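Local coordinates for aminopeptidase N family protein (Idiomarina loihiensis L2TR, PDB 4FGM), which is probably a zinc-dependent aminopeptidase of the M61 family, removing residues from the amino ends of peptides, at residues 296-304 / 351-359. Sequence-based numbering, arbitrary orientation.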
loop_
_atom_site.group_PDB
_atom_site.type_symbol
_atom_site.label_atom_id
_atom_site.label_comp_id
_atom_site.label_asym_id
_atom_site.label_seq_id
_atom_site.Cartn_x
_atom_site.Cartn_y
_atom_site.Cartn_z
ATOM N N LYS A 296 17.480 -10.770 1.999
ATOM C CA LYS A 296 18.100 -9.463 1.805
ATOM C C LYS A 296 17.296 -8.584 0.843
ATOM O O LYS A 296 16.296 -9.024 0.270
ATOM C CB LYS A 296 19.484 -9.729 1.214
ATOM C CG LYS A 296 20.516 -8.652 1.336
ATOM C CD LYS A 296 21.573 -8.847 0.245
ATOM C CE LYS A 296 22.066 -10.290 0.163
ATOM N NZ LYS A 296 22.741 -10.568 -1.143
ATOM N N GLU A 297 17.748 -7.346 0.654
ATOM C CA GLU A 297 17.076 -6.433 -0.270
ATOM C C GLU A 297 17.093 -7.039 -1.683
ATOM O O GLU A 297 18.083 -7.648 -2.094
ATOM C CB GLU A 297 17.777 -5.067 -0.306
ATOM C CG GLU A 297 17.691 -4.258 0.991
ATOM C CD GLU A 297 18.775 -4.615 2.001
ATOM O OE1 GLU A 297 19.431 -5.666 1.840
ATOM O OE2 GLU A 297 18.961 -3.842 2.964
ATOM N N SER A 298 15.988 -6.880 -2.408
ATOM C CA SER A 298 15.873 -7.383 -3.774
ATOM C C SER A 298 15.509 -6.166 -4.610
ATOM O O SER A 298 14.371 -5.696 -4.597
ATOM C CB SER A 298 14.782 -8.461 -3.873
ATOM O OG SER A 298 14.777 -9.071 -5.158
ATOM N N TYR A 299 16.493 -5.667 -5.342
ATOM C CA TYR A 299 16.337 -4.464 -6.141
ATOM C C TYR A 299 15.654 -4.597 -7.496
ATOM O O TYR A 299 15.939 -5.512 -8.259
ATOM C CB TYR A 299 17.717 -3.828 -6.342
ATOM C CG TYR A 299 18.486 -3.595 -5.057
ATOM C CD1 TYR A 299 18.206 -2.498 -4.242
ATOM C CD2 TYR A 299 19.494 -4.475 -4.654
ATOM C CE1 TYR A 299 18.909 -2.281 -3.058
ATOM C CE2 TYR A 299 20.204 -4.265 -3.474
ATOM C CZ TYR A 299 19.907 -3.166 -2.678
ATOM O OH TYR A 299 20.589 -2.948 -1.496
ATOM N N THR A 300 14.757 -3.662 -7.783
ATOM C CA THR A 300 14.062 -3.613 -9.060
ATOM C C THR A 300 13.518 -2.198 -9.259
ATOM O O THR A 300 12.974 -1.594 -8.336
ATOM C CB THR A 300 12.892 -4.628 -9.146
ATOM O OG1 THR A 300 12.257 -4.504 -10.427
ATOM C CG2 THR A 300 11.862 -4.375 -8.049
ATOM N N GLU A 301 13.681 -1.670 -10.466
ATOM C CA GLU A 301 13.215 -0.324 -10.786
ATOM C C GLU A 301 11.815 -0.360 -11.375
ATOM O O GLU A 301 11.305 0.670 -11.814
ATOM C CB GLU A 301 14.140 0.322 -11.815
ATOM C CG GLU A 301 14.108 -0.386 -13.174
ATOM C CD GLU A 301 14.918 0.332 -14.234
ATOM O OE1 GLU A 301 16.122 0.585 -14.003
ATOM O OE2 GLU A 301 14.346 0.639 -15.302
ATOM N N GLN A 302 11.191 -1.535 -11.379
ATOM C CA GLN A 302 9.868 -1.679 -11.974
ATOM C C GLN A 302 8.634 -1.300 -11.148
ATOM O O GLN A 302 7.507 -1.421 -11.633
ATOM C CB GLN A 302 9.713 -3.108 -12.493
ATOM C CG GLN A 302 10.710 -3.457 -13.587
ATOM C CD GLN A 302 10.598 -4.895 -14.045
ATOM O OE1 GLN A 302 9.512 -5.371 -14.379
ATOM N NE2 GLN A 302 11.724 -5.594 -14.070
ATOM N N LEU A 303 8.821 -0.834 -9.916
ATOM C CA LEU A 303 7.667 -0.464 -9.103
ATOM C C LEU A 303 6.872 0.703 -9.691
ATOM O O LEU A 303 5.734 0.946 -9.286
ATOM C CB LEU A 303 8.098 -0.147 -7.673
ATOM C CG LEU A 303 8.677 -1.342 -6.901
ATOM C CD1 LEU A 303 8.910 -0.944 -5.449
ATOM C CD2 LEU A 303 7.721 -2.530 -6.970
ATOM N N TRP A 304 7.455 1.420 -10.652
ATOM C CA TRP A 304 6.745 2.535 -11.283
ATOM C C TRP A 304 5.568 1.945 -12.045
ATOM O O TRP A 304 4.542 2.596 -12.260
ATOM C CB TRP A 304 7.648 3.285 -12.274
ATOM C CG TRP A 304 8.074 2.469 -13.475
ATOM C CD1 TRP A 304 9.233 1.744 -13.611
ATOM C CD2 TRP A 304 7.351 2.295 -14.701
ATOM N NE1 TRP A 304 9.271 1.137 -14.843
ATOM C CE2 TRP A 304 8.132 1.455 -15.531
ATOM C CE3 TRP A 304 6.121 2.768 -15.180
ATOM C CZ2 TRP A 304 7.722 1.080 -16.814
ATOM C CZ3 TRP A 304 5.713 2.395 -16.460
ATOM C CH2 TRP A 304 6.514 1.558 -17.261
ATOM N N VAL A 351 11.886 8.287 -11.305
ATOM C CA VAL A 351 10.921 7.319 -10.802
ATOM C C VAL A 351 11.502 5.905 -10.698
ATOM O O VAL A 351 11.195 5.168 -9.754
ATOM C CB VAL A 351 9.642 7.304 -11.682
ATOM C CG1 VAL A 351 9.887 6.527 -12.965
ATOM C CG2 VAL A 351 8.481 6.718 -10.901
ATOM N N THR A 352 12.345 5.528 -11.655
ATOM C CA THR A 352 12.947 4.201 -11.632
ATOM C C THR A 352 13.964 4.111 -10.506
ATOM O O THR A 352 14.115 3.067 -9.869
ATOM C CB THR A 352 13.643 3.867 -12.969
ATOM O OG1 THR A 352 14.496 4.952 -13.358
ATOM C CG2 THR A 352 12.607 3.613 -14.045
ATOM N N GLU A 353 14.667 5.213 -10.272
ATOM C CA GLU A 353 15.660 5.276 -9.205
ATOM C C GLU A 353 14.950 5.113 -7.857
ATOM O O GLU A 353 15.446 4.432 -6.965
ATOM C CB GLU A 353 16.402 6.618 -9.268
ATOM C CG GLU A 353 17.374 6.873 -8.137
ATOM C CD GLU A 353 18.038 8.239 -8.245
ATOM O OE1 GLU A 353 17.623 9.036 -9.123
ATOM O OE2 GLU A 353 18.966 8.514 -7.447
ATOM N N SER A 354 13.777 5.729 -7.728
ATOM C CA SER A 354 12.993 5.653 -6.500
ATOM C C SER A 354 12.543 4.215 -6.219
ATOM O O SER A 354 12.560 3.762 -5.068
ATOM C CB SER A 354 11.768 6.572 -6.598
ATOM O OG SER A 354 10.988 6.526 -5.418
ATOM N N SER A 355 12.136 3.507 -7.272
ATOM C CA SER A 355 11.699 2.121 -7.144
ATOM C C SER A 355 12.880 1.279 -6.672
ATOM O O SER A 355 12.766 0.476 -5.741
ATOM C CB SER A 355 11.206 1.601 -8.497
ATOM O OG SER A 355 10.984 0.199 -8.482
ATOM N N PHE A 356 14.016 1.488 -7.328
ATOM C CA PHE A 356 15.241 0.764 -7.032
ATOM C C PHE A 356 15.646 0.904 -5.566
ATOM O O PHE A 356 16.044 -0.070 -4.937
ATOM C CB PHE A 356 16.370 1.267 -7.957
ATOM C CG PHE A 356 17.629 0.442 -7.893
ATOM C CD1 PHE A 356 18.590 0.685 -6.917
ATOM C CD2 PHE A 356 17.831 -0.606 -8.784
ATOM C CE1 PHE A 356 19.735 -0.112 -6.824
ATOM C CE2 PHE A 356 18.967 -1.407 -8.702
ATOM C CZ PHE A 356 19.923 -1.160 -7.720
ATOM N N LEU A 357 15.545 2.117 -5.031
ATOM C CA LEU A 357 15.912 2.383 -3.647
ATOM C C LEU A 357 14.705 2.409 -2.707
ATOM O O LEU A 357 14.710 3.126 -1.703
ATOM C CB LEU A 357 16.656 3.720 -3.543
ATOM C CG LEU A 357 18.168 3.836 -3.779
ATOM C CD1 LEU A 357 18.772 2.489 -4.106
ATOM C CD2 LEU A 357 18.426 4.842 -4.895
ATOM N N ALA A 358 13.673 1.633 -3.016
ATOM C CA ALA A 358 12.493 1.616 -2.158
ATOM C C ALA A 358 12.881 1.239 -0.733
ATOM O O ALA A 358 12.370 1.817 0.232
ATOM C CB ALA A 358 11.459 0.644 -2.696
ATOM N N TRP A 359 13.806 0.287 -0.619
ATOM C CA TRP A 359 14.284 -0.221 0.665
ATOM C C TRP A 359 14.837 0.820 1.628
ATOM O O TRP A 359 14.795 0.631 2.842
ATOM C CB TRP A 359 15.359 -1.284 0.435
ATOM C CG TRP A 359 14.943 -2.330 -0.531
ATOM C CD1 TRP A 359 15.086 -2.295 -1.889
ATOM C CD2 TRP A 359 14.237 -3.537 -0.230
ATOM N NE1 TRP A 359 14.510 -3.406 -2.454
ATOM C CE2 TRP A 359 13.982 -4.186 -1.461
ATOM C CE3 TRP A 359 13.795 -4.135 0.961
ATOM C CZ2 TRP A 359 13.295 -5.410 -1.536
ATOM C CZ3 TRP A 359 13.113 -5.354 0.887
ATOM C CH2 TRP A 359 12.872 -5.977 -0.360
HETATM O O HOH W 1 14.037 -2.157 -5.238
#
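The hydroxyl of S355 ties the loop end at T300 and the start of helix 303-306 to helix 351-356. A chi1 of 170° swings OG away from the S355 backbone nitrogen, where it gives its proton to the carbonyl of T300 (OG to O 2.7 Å), tilted out of the carbonyl plane, and accepts from the backbone of L303 (N to S355 OG 2.8 Å). Two bonds thus fix its rotation where the loop turns into helix 303-306. Further along, W359 slides its indole alongside 297-299. E297 CB sits over the face of the five-membered ring, 3.9 Å from its centroid, while NE1 makes a weak, bent bond to S298 (NE1 to O 3.1 Å). An alanine in place of W359 would probably leave the carbonyl of S298 without this donor and open a gap beneath E297. The rings of Y299 and F356 form an offset stack, their planes 14° apart; Y299 CB lies over the F356 face, 3.6 Å from CE2. Inward of this pair, between the two backbones, a water accepts from the backbone N of T300 and, weakly, from W359 NE1, and donates to F356 O. At the far end E301 CB rests against the T352 carbonyl, 3.4 Å from O, and W304 CB packs on V351 CG2.

In the second shell, T300 OG1 accepts from Q302 N in an ST turn that shapes the loop around S355. The E301 carboxylate bonds Y445 and the T352 hydroxyl bonds the carbonyl of L444, joining the contact to helix 437-445. On the other flank, W359 meets W36 edge-to-face. L303, packed on A358 through CD1, comes within about 4 Å of the zinc ligand E307, side chain to side chain, placing this loop-helix junction beside the metal site formed with helix 262-277.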